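Local coordinates for endonuclease 8-like L720 (Acanthamoeba polyphaga mimivirus, PDB 4MB7), which is a mimivirus member of the endonuclease VIII-like family, with an H2TH-type domain and a bound zinc ion, at residues Lys30-Asp35 and Ile106-Pro111; Gly48-Leu53 and Arg66-Met71. All coordinates share one frame; numbering follows the deposited sequence. Where two conformers were deposited one is given.

Contact 1: residues Lys30-Asp35 and Ile106-Pro111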
ATOM      1  N   LYS A  30      20.863  -8.990   6.414  1.00 18.11           N
ATOM      2  CA  LYS A  30      21.542  -9.580   7.563  1.00 18.31           C
ATOM      3  C   LYS A  30      20.573  -9.838   8.711  1.00 18.22           C
ATOM      4  O   LYS A  30      20.662 -10.860   9.391  1.00 24.70           O
ATOM      5  CB  LYS A  30      22.680  -8.673   8.048  1.00 18.69           C
ATOM      6  CG  LYS A  30      23.855  -8.574   7.090  1.00 56.19           C
ATOM      7  N   ARG A  31      19.648  -8.904   8.913  1.00 19.88           N
ATOM      8  CA  ARG A  31      18.684  -8.990  10.006  1.00 18.44           C
ATOM      9  C   ARG A  31      17.806 -10.237   9.901  1.00 34.59           C
ATOM     10  O   ARG A  31      17.419 -10.818  10.913  1.00 24.42           O
ATOM     11  CB  ARG A  31      17.813  -7.728  10.051  1.00 21.99           C
ATOM     12  CG  ARG A  31      16.906  -7.639  11.273  1.00 32.28           C
ATOM     13  CD  ARG A  31      16.052  -6.374  11.263  1.00 23.68           C
ATOM     14  NE  ARG A  31      16.857  -5.154  11.290  1.00 32.39           N
ATOM     15  CZ  ARG A  31      16.982  -4.311  10.268  1.00 59.66           C
ATOM     16  NH1 ARG A  31      16.343  -4.543   9.128  1.00 24.91           N
ATOM     17  NH2 ARG A  31      17.741  -3.230  10.389  1.00 28.27           N
ATOM     18  N   MET A  32      17.507 -10.653   8.674  1.00 23.00           N
ATOM     19  CA  MET A  32      16.669 -11.828   8.452  1.00 29.09           C
ATOM     20  C   MET A  32      17.393 -13.126   8.809  1.00 26.44           C
ATOM     21  O   MET A  32      16.757 -14.155   9.039  1.00 29.32           O
ATOM     22  CB  MET A  32      16.161 -11.867   7.008  1.00 27.28           C
ATOM     23  CG  MET A  32      15.287 -10.674   6.643  1.00 35.03           C
ATOM     24  SD  MET A  32      14.546 -10.812   5.004  1.00 54.63           S
ATOM     25  CE  MET A  32      15.990 -11.248   4.040  1.00 15.40           C
ATOM     26  N   ASN A  33      18.721 -13.065   8.841  1.00 22.16           N
ATOM     27  CA  ASN A  33      19.551 -14.147   9.370  1.00 28.81           C
ATOM     28  C   ASN A  33      19.391 -15.481   8.636  1.00 36.98           C
ATOM     29  O   ASN A  33      19.473 -16.548   9.244  1.00 39.60           O
ATOM     30  CB  ASN A  33      19.290 -14.320  10.874  1.00 29.28           C
ATOM     31  CG  ASN A  33      20.450 -14.977  11.599  1.00 41.41           C
ATOM     32  OD1 ASN A  33      21.582 -14.977  11.115  1.00 47.78           O
ATOM     33  ND2 ASN A  33      20.172 -15.541  12.769  1.00 39.40           N
ATOM     34  N   VAL A  34      19.167 -15.411   7.326  1.00 29.04           N
ATOM     35  CA  VAL A  34      19.030 -16.606   6.493  1.00 29.88           C
ATOM     36  C   VAL A  34      19.799 -16.430   5.182  1.00 33.94           C
ATOM     37  O   VAL A  34      19.739 -15.369   4.563  1.00 25.64           O
ATOM     38  CB  VAL A  34      17.543 -16.920   6.188  1.00 28.71           C
ATOM     39  CG1 VAL A  34      17.420 -17.986   5.107  1.00 47.74           C
ATOM     40  CG2 VAL A  34      16.814 -17.357   7.450  1.00 32.82           C
ATOM     41  N   ASP A  35      20.526 -17.465   4.767  1.00 27.77           N
ATOM     42  CA  ASP A  35      21.277 -17.421   3.515  1.00 23.69           C
ATOM     43  C   ASP A  35      20.359 -17.665   2.315  1.00 24.53           C
ATOM     44  O   ASP A  35      19.786 -18.745   2.170  1.00 32.25           O
ATOM     45  CB  ASP A  35      22.413 -18.449   3.533  1.00 34.40           C
ATOM     46  CG  ASP A  35      23.276 -18.390   2.285  1.00 61.19           C
ATOM     47  OD1 ASP A  35      23.321 -17.321   1.641  1.00 52.59           O
ATOM     48  OD2 ASP A  35      23.912 -19.412   1.952  1.00 71.11           O
ATOM     49  N   ILE A 106      11.388  -4.417   5.925  1.00 18.61           N
ATOM     50  CA  ILE A 106      11.607  -5.668   5.213  1.00 16.10           C
ATOM     51  C   ILE A 106      11.606  -6.829   6.197  1.00 23.06           C
ATOM     52  O   ILE A 106      12.404  -6.864   7.134  1.00 19.10           O
ATOM     53  CB  ILE A 106      12.939  -5.633   4.443  1.00 16.82           C
ATOM     54  CG1 ILE A 106      12.966  -4.431   3.494  1.00 23.11           C
ATOM     55  CG2 ILE A 106      13.150  -6.933   3.678  1.00 18.11           C
ATOM     56  CD1 ILE A 106      14.328  -4.144   2.904  1.00 18.51           C
ATOM     57  N   THR A 107      10.706  -7.780   5.974  1.00 17.20           N
ATOM     58  CA  THR A 107      10.489  -8.868   6.915  1.00 22.44           C
ATOM     59  C   THR A 107      10.521 -10.228   6.227  1.00 27.77           C
ATOM     60  O   THR A 107       9.922 -10.414   5.167  1.00 20.59           O
ATOM     61  CB  THR A 107       9.128  -8.708   7.629  1.00 26.95           C
ATOM     62  OG1 THR A 107       9.077  -7.432   8.281  1.00 43.77           O
ATOM     63  CG2 THR A 107       8.920  -9.809   8.658  1.00 35.56           C
ATOM     64  N   LEU A 108      11.221 -11.178   6.838  1.00 20.76           N
ATOM     65  CA  LEU A 108      11.198 -12.557   6.375  1.00 27.86           C
ATOM     66  C   LEU A 108       9.952 -13.255   6.905  1.00 24.35           C
ATOM     67  O   LEU A 108       9.693 -13.251   8.108  1.00 37.69           O
ATOM     68  CB  LEU A 108      12.439 -13.308   6.851  1.00 51.41           C
ATOM     69  CG  LEU A 108      12.528 -14.764   6.389  1.00 41.05           C
ATOM     70  CD1 LEU A 108      12.912 -14.827   4.918  1.00 27.73           C
ATOM     71  CD2 LEU A 108      13.502 -15.559   7.247  1.00 48.04           C
ATOM     72  N   LEU A 109       9.177 -13.847   6.006  1.00 21.35           N
ATOM     73  CA  LEU A 109       8.012 -14.622   6.409  1.00 17.19           C
ATOM     74  C   LEU A 109       8.194 -16.086   6.031  1.00 25.28           C
ATOM     75  O   LEU A 109       8.322 -16.429   4.857  1.00 28.49           O
ATOM     76  CB  LEU A 109       6.735 -14.063   5.777  1.00 18.37           C
ATOM     77  CG  LEU A 109       6.339 -12.638   6.166  1.00 35.12           C
ATOM     78  CD1 LEU A 109       5.016 -12.257   5.518  1.00 28.11           C
ATOM     79  CD2 LEU A 109       6.264 -12.483   7.676  1.00 37.17           C
ATOM     80  N   ASP A 110       8.218 -16.942   7.044  1.00 21.03           N
ATOM     81  CA  ASP A 110       8.300 -18.380   6.845  1.00 22.88           C
ATOM     82  C   ASP A 110       6.879 -18.938   6.839  1.00 20.59           C
ATOM     83  O   ASP A 110       6.197 -18.912   7.859  1.00 25.51           O
ATOM     84  CB  ASP A 110       9.145 -19.003   7.962  1.00 21.60           C
ATOM     85  CG  ASP A 110       9.162 -20.526   7.924  1.00 30.16           C
ATOM     86  OD1 ASP A 110       8.717 -21.128   6.924  1.00 26.83           O
ATOM     87  OD2 ASP A 110       9.643 -21.124   8.909  1.00 41.33           O
ATOM     88  N   PRO A 111       6.430 -19.442   5.679  1.00 19.56           N
ATOM     89  CA  PRO A 111       5.061 -19.943   5.505  1.00 23.85           C
ATOM     90  C   PRO A 111       4.711 -21.115   6.422  1.00 28.03           C
ATOM     91  O   PRO A 111       3.531 -21.407   6.604  1.00 42.68           O
ATOM     92  CB  PRO A 111       5.033 -20.388   4.037  1.00 34.68           C
ATOM     93  CG  PRO A 111       6.465 -20.596   3.669  1.00 47.62           C
ATOM     94  CD  PRO A 111       7.223 -19.568   4.445  1.00 23.40           C
TER
HETATM   95  O   HOH W   1      15.058  -6.673   7.819  1.00 32.69           O
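M32 reaches L108 because its CG stands anti to its own carbonyl carbon (chi1 -62°); with chi2 extended this carries SD to the strand, and the bend at chi3 turns only the terminal CE. The backbone of L108 points CB at M32, and chi1 -179°, with CG anti to the backbone N, and chi2 75° then carry the CD2 branch to V34. The evidence for close packing is M32 SD at 3.8 Å from L108 CB, with M32 CG at 3.9 Å from L108 CB; the two side chains meet at a slant. The sulfur also borders the I106 methyl, M32 SD to I106 CG2 being 4.3 Å. V34 joins through one branch, CG2, 3.8 Å from L108 CD2, its side chain roughly at right angles to that of L108. N33, first to leave the helical conformation and with positive phi, lies between M32 and V34, both pointing toward the strand; its N bonds to K30 O. No direct hydrogen bond crosses; the polar link is a water in the plane of the R31 guanidinium, accepting from R31 NH1 at 2.8 Å and donating to I106 O at 2.7 Å. The contact thus seats the end of helix 27-32 on strand 104-109, an outermost strand of its four-stranded antiparallel sheet. Y63 of the adjacent strand 63-70 touches both V34 and L108, while L109 packs against helix 126-136.

Contact 2: residues Gly48-Leu53 and Arg66-Met71. With SO4 (sulfate ion), chain E; SO4 (sulfate ion), chain D.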
ATOM      1  N   GLY A  48      -2.600  -4.166  -0.622  1.00 17.16           N
ATOM      2  CA  GLY A  48      -2.531  -2.947   0.159  1.00 17.80           C
ATOM      3  C   GLY A  48      -1.141  -2.347   0.122  1.00 15.65           C
ATOM      4  O   GLY A  48      -0.581  -2.122  -0.950  1.00 19.68           O
ATOM      5  N   LYS A  49      -0.573  -2.100   1.297  1.00 17.36           N
ATOM      6  CA  LYS A  49       0.740  -1.471   1.386  1.00 20.33           C
ATOM      7  C   LYS A  49       1.881  -2.486   1.499  1.00 14.67           C
ATOM      8  O   LYS A  49       3.019  -2.120   1.794  1.00 23.19           O
ATOM      9  CB  LYS A  49       0.776  -0.481   2.554  1.00 20.79           C
ATOM     10  CG  LYS A  49      -0.250   0.643   2.426  1.00 20.14           C
ATOM     11  CD  LYS A  49      -0.207   1.583   3.616  1.00 44.67           C
ATOM     12  CE  LYS A  49      -1.286   2.651   3.506  1.00 44.39           C
ATOM     13  NZ  LYS A  49      -1.398   3.459   4.751  1.00 69.94           N
ATOM     14  N   TYR A  50       1.572  -3.756   1.257  1.00 12.65           N
ATOM     15  CA  TYR A  50       2.577  -4.815   1.314  1.00 14.56           C
ATOM     16  C   TYR A  50       2.902  -5.358  -0.076  1.00 22.39           C
ATOM     17  O   TYR A  50       2.001  -5.645  -0.863  1.00 15.30           O
ATOM     18  CB  TYR A  50       2.084  -5.979   2.178  1.00 13.18           C
ATOM     19  CG  TYR A  50       1.981  -5.708   3.667  1.00 19.05           C
ATOM     20  CD1 TYR A  50       3.020  -5.108   4.365  1.00 15.06           C
ATOM     21  CD2 TYR A  50       0.841  -6.075   4.374  1.00 27.24           C
ATOM     22  CE1 TYR A  50       2.922  -4.875   5.731  1.00 15.70           C
ATOM     23  CE2 TYR A  50       0.734  -5.846   5.731  1.00 18.03           C
ATOM     24  CZ  TYR A  50       1.774  -5.247   6.406  1.00 18.60           C
ATOM     25  OH  TYR A  50       1.659  -5.022   7.762  1.00 21.69           O
ATOM     26  N   ILE A  51       4.190  -5.507  -0.367  1.00 14.65           N
ATOM     27  CA  ILE A  51       4.638  -6.218  -1.561  1.00 12.76           C
ATOM     28  C   ILE A  51       5.326  -7.513  -1.141  1.00 16.15           C
ATOM     29  O   ILE A  51       6.194  -7.501  -0.271  1.00 16.59           O
ATOM     30  CB  ILE A  51       5.625  -5.377  -2.396  1.00 16.13           C
ATOM     31  CG1 ILE A  51       4.939  -4.124  -2.932  1.00 26.65           C
ATOM     32  CG2 ILE A  51       6.186  -6.205  -3.550  1.00 20.81           C
ATOM     33  CD1 ILE A  51       5.841  -3.251  -3.783  1.00 26.35           C
ATOM     34  N   TYR A  52       4.941  -8.626  -1.761  1.00 12.57           N
ATOM     35  CA  TYR A  52       5.449  -9.933  -1.357  1.00 12.84           C
ATOM     36  C   TYR A  52       6.339 -10.565  -2.417  1.00 23.14           C
ATOM     37  O   TYR A  52       6.070 -10.462  -3.614  1.00 16.22           O
ATOM     38  CB  TYR A  52       4.294 -10.882  -1.026  1.00 16.32           C
ATOM     39  CG  TYR A  52       3.446 -10.445   0.147  1.00 17.86           C
ATOM     40  CD1 TYR A  52       3.742 -10.869   1.435  1.00 18.53           C
ATOM     41  CD2 TYR A  52       2.350  -9.612  -0.034  1.00 15.30           C
ATOM     42  CE1 TYR A  52       2.967 -10.477   2.513  1.00 15.97           C
ATOM     43  CE2 TYR A  52       1.569  -9.210   1.040  1.00 16.01           C
ATOM     44  CZ  TYR A  52       1.886  -9.647   2.311  1.00 12.53           C
ATOM     45  OH  TYR A  52       1.121  -9.254   3.387  1.00 18.13           O
ATOM     46  N   LEU A  53       7.394 -11.231  -1.956  1.00 15.51           N
ATOM     47  CA  LEU A  53       8.361 -11.885  -2.828  1.00 19.63           C
ATOM     48  C   LEU A  53       8.583 -13.331  -2.389  1.00 16.00           C
ATOM     49  O   LEU A  53       9.137 -13.584  -1.320  1.00 18.67           O
ATOM     50  CB  LEU A  53       9.686 -11.119  -2.802  1.00 14.54           C
ATOM     51  CG  LEU A  53      10.905 -11.766  -3.464  1.00 24.11           C
ATOM     52  CD1 LEU A  53      10.625 -12.064  -4.924  1.00 21.34           C
ATOM     53  CD2 LEU A  53      12.124 -10.869  -3.324  1.00 25.47           C
ATOM     54  N   ARG A  66       8.460  -9.897   2.782  1.00 13.03           N
ATOM     55  CA  ARG A  66       7.425  -8.874   2.767  1.00 17.26           C
ATOM     56  C   ARG A  66       8.035  -7.488   2.903  1.00 12.95           C
ATOM     57  O   ARG A  66       8.819  -7.228   3.818  1.00 16.64           O
ATOM     58  CB  ARG A  66       6.408  -9.105   3.889  1.00 14.09           C
ATOM     59  CG  ARG A  66       5.215  -8.164   3.835  1.00 19.27           C
ATOM     60  CD  ARG A  66       4.389  -8.250   5.111  1.00 14.28           C
ATOM     61  NE  ARG A  66       5.104  -7.673   6.246  1.00 18.50           N
ATOM     62  CZ  ARG A  66       4.743  -7.825   7.515  1.00 24.09           C
ATOM     63  NH1 ARG A  66       3.671  -8.544   7.823  1.00 16.03           N
ATOM     64  NH2 ARG A  66       5.459  -7.262   8.477  1.00 16.78           N
ATOM     65  N   THR A  67       7.666  -6.600   1.990  1.00 12.65           N
ATOM     66  CA  THR A  67       8.156  -5.233   2.010  1.00 13.12           C
ATOM     67  C   THR A  67       7.021  -4.251   2.270  1.00 21.07           C
ATOM     68  O   THR A  67       5.985  -4.286   1.604  1.00 14.45           O
ATOM     69  CB  THR A  67       8.837  -4.862   0.678  1.00 12.59           C
ATOM     70  OG1 THR A  67       9.926  -5.762   0.430  1.00 17.75           O
ATOM     71  CG2 THR A  67       9.366  -3.436   0.727  1.00 12.57           C
ATOM     72  N   HIS A  68       7.221  -3.386   3.256  1.00 16.22           N
ATOM     73  CA  HIS A  68       6.318  -2.271   3.489  1.00 13.32           C
ATOM     74  C   HIS A  68       7.085  -0.975   3.249  1.00 20.60           C
ATOM     75  O   HIS A  68       7.944  -0.596   4.045  1.00 18.53           O
ATOM     76  CB  HIS A  68       5.773  -2.303   4.917  1.00 16.92           C
ATOM     77  CG  HIS A  68       4.893  -1.137   5.249  1.00 31.07           C
ATOM     78  ND1 HIS A  68       4.818  -0.598   6.515  1.00 74.64           N
ATOM     79  CD2 HIS A  68       4.053  -0.407   4.478  1.00 34.31           C
ATOM     80  CE1 HIS A  68       3.969   0.414   6.511  1.00 68.18           C
ATOM     81  NE2 HIS A  68       3.491   0.552   5.287  1.00 35.45           N
ATOM     82  N   MET A  69       6.784  -0.310   2.141  1.00 16.64           N
ATOM     83  CA  MET A  69       7.475   0.921   1.787  1.00 18.58           C
ATOM     84  C   MET A  69       7.010   2.079   2.666  1.00 34.22           C
ATOM     85  O   MET A  69       5.822   2.390   2.727  1.00 23.18           O
ATOM     86  CB  MET A  69       7.271   1.247   0.304  1.00 24.17           C
ATOM     87  CG  MET A  69       7.944   0.255  -0.636  1.00 27.98           C
ATOM     88  SD  MET A  69       7.747   0.658  -2.384  1.00 31.15           S
ATOM     89  CE  MET A  69       5.996   0.352  -2.620  1.00 23.74           C
ATOM     90  N   MET A  70       7.954   2.703   3.359  1.00 20.66           N
ATOM     91  CA  MET A  70       7.627   3.825   4.228  0.56 32.22           C
ATOM     92  C   MET A  70       7.690   5.125   3.440  1.00 55.58           C
ATOM     93  O   MET A  70       7.712   5.107   2.209  1.00 35.20           O
ATOM     94  CB  MET A  70       8.568   3.868   5.436  0.56 30.11           C
ATOM     95  CG  MET A  70       8.510   2.612   6.296  0.56 51.85           C
ATOM     96  SD  MET A  70       9.574   2.684   7.750  0.56 55.61           S
ATOM     97  CE  MET A  70       8.801   4.011   8.671  0.56 55.96           C
ATOM     98  N   MET A  71       7.702   6.250   4.146  1.00 36.88           N
ATOM     99  CA  MET A  71       7.781   7.550   3.492  1.00 39.99           C
ATOM    100  C   MET A  71       9.054   7.628   2.659  1.00 46.29           C
ATOM    101  O   MET A  71      10.148   7.365   3.161  1.00 37.50           O
ATOM    102  CB  MET A  71       7.744   8.682   4.520  1.00 57.22           C
ATOM    103  CG  MET A  71       7.843  10.070   3.910  1.00 69.76           C
ATOM    104  SD  MET A  71       7.457  11.373   5.093  0.59 73.29           S
ATOM    105  CE  MET A  71       5.763  10.956   5.499  1.00 52.47           C
TER
HETATM  106  S   SO4 E 304       0.249   1.001   7.549  0.50 40.91           S
HETATM  107  O1  SO4 E 304       0.565  -0.139   6.694  0.50 18.98           O
HETATM  108  O2  SO4 E 304       1.421   1.864   7.660  0.50 72.77           O
HETATM  109  O3  SO4 E 304      -0.857   1.754   6.964  0.50 45.09           O
HETATM  110  O4  SO4 E 304      -0.133   0.527   8.876  0.50 62.40           O
HETATM  111  S   SO4 D 303       0.139   6.881   4.631  0.70 56.97           S
HETATM  112  O1  SO4 D 303       0.259   5.710   3.769  0.70 62.95           O
HETATM  113  O2  SO4 D 303       1.319   6.979   5.487  0.70 86.50           O
HETATM  114  O3  SO4 D 303       0.038   8.082   3.807  0.70 41.80           O
HETATM  115  O4  SO4 D 303      -1.052   6.754   5.465  0.70 39.25           O
HETATM  116  O   HOH W   2       4.182   0.349   1.080  1.00 47.83           O
HETATM  117  O   HOH W   3       8.851  -7.960  -0.833  1.00 15.53           O
HETATM  118  O   HOH W   4       1.398  -9.650   6.134  1.00 15.60           O
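The R66 guanidinium stacks flat on one face of the Y50 ring, planes 13° apart, and R66 CD, 3.7 Å from the Y50 ring centroid, adds a CH-pi contact. The cation-pi component is off-centre, with R66 CZ 34° off the ring normal. A bend at chi3 (70°) swings the guanidinium over Y50, while R66 CG stays 3.5 Å from Y52 CE1. A water shared by R66 NH1 and Y52 OH further ties the arginine to Y52. The CD1/CE1 edge of Y50 also turns toward the H68 face, in an offset edge-to-face pair with centroids 5.8 Å apart. K49 extends to two sulfates, probably from the crystallisation liquor, its NZ donating to O3 of sulfate E at 2.8 Å and to O1 of sulfate D at 3.0 Å.

Behind these groups, I51 and T67 form an antiparallel hydrogen-bonded pair, I51 N to T67 O at 2.9 Å and T67 N to I51 O at 2.8 Å. Farther out, Y50 OH bonds to N120 N, and T67 OG1 accepts from W101 NE1. The contact belongs to the hairpin of strands 50-56 and 63-70, central in a four-stranded sheet between 40-47 and 104-109, with I51 and M69 packing against helix 5-13.

How the contacts relate
Contact 2 is buried near the middle of the chain and contact 1 is at the surface, their centres 14 Å apart. Both use one antiparallel sheet: contact 2 pairs its two inner strands, whereas contact 1 adds a helix end to an outer one. The seam between them is direct, T107 O lying 2.8 Å from R66 N in a probable hydrogen bond, with L109 CD1 3.8 Å from R66 CB. Their chemistry differs accordingly. Contact 1 is apolar with one water bridge, while contact 2 combines strand pairing, aromatic and cationic stacking and lysine bonds to two sulfate ions. Along the chain, contact 2 is nested within the loop that contact 1 closes.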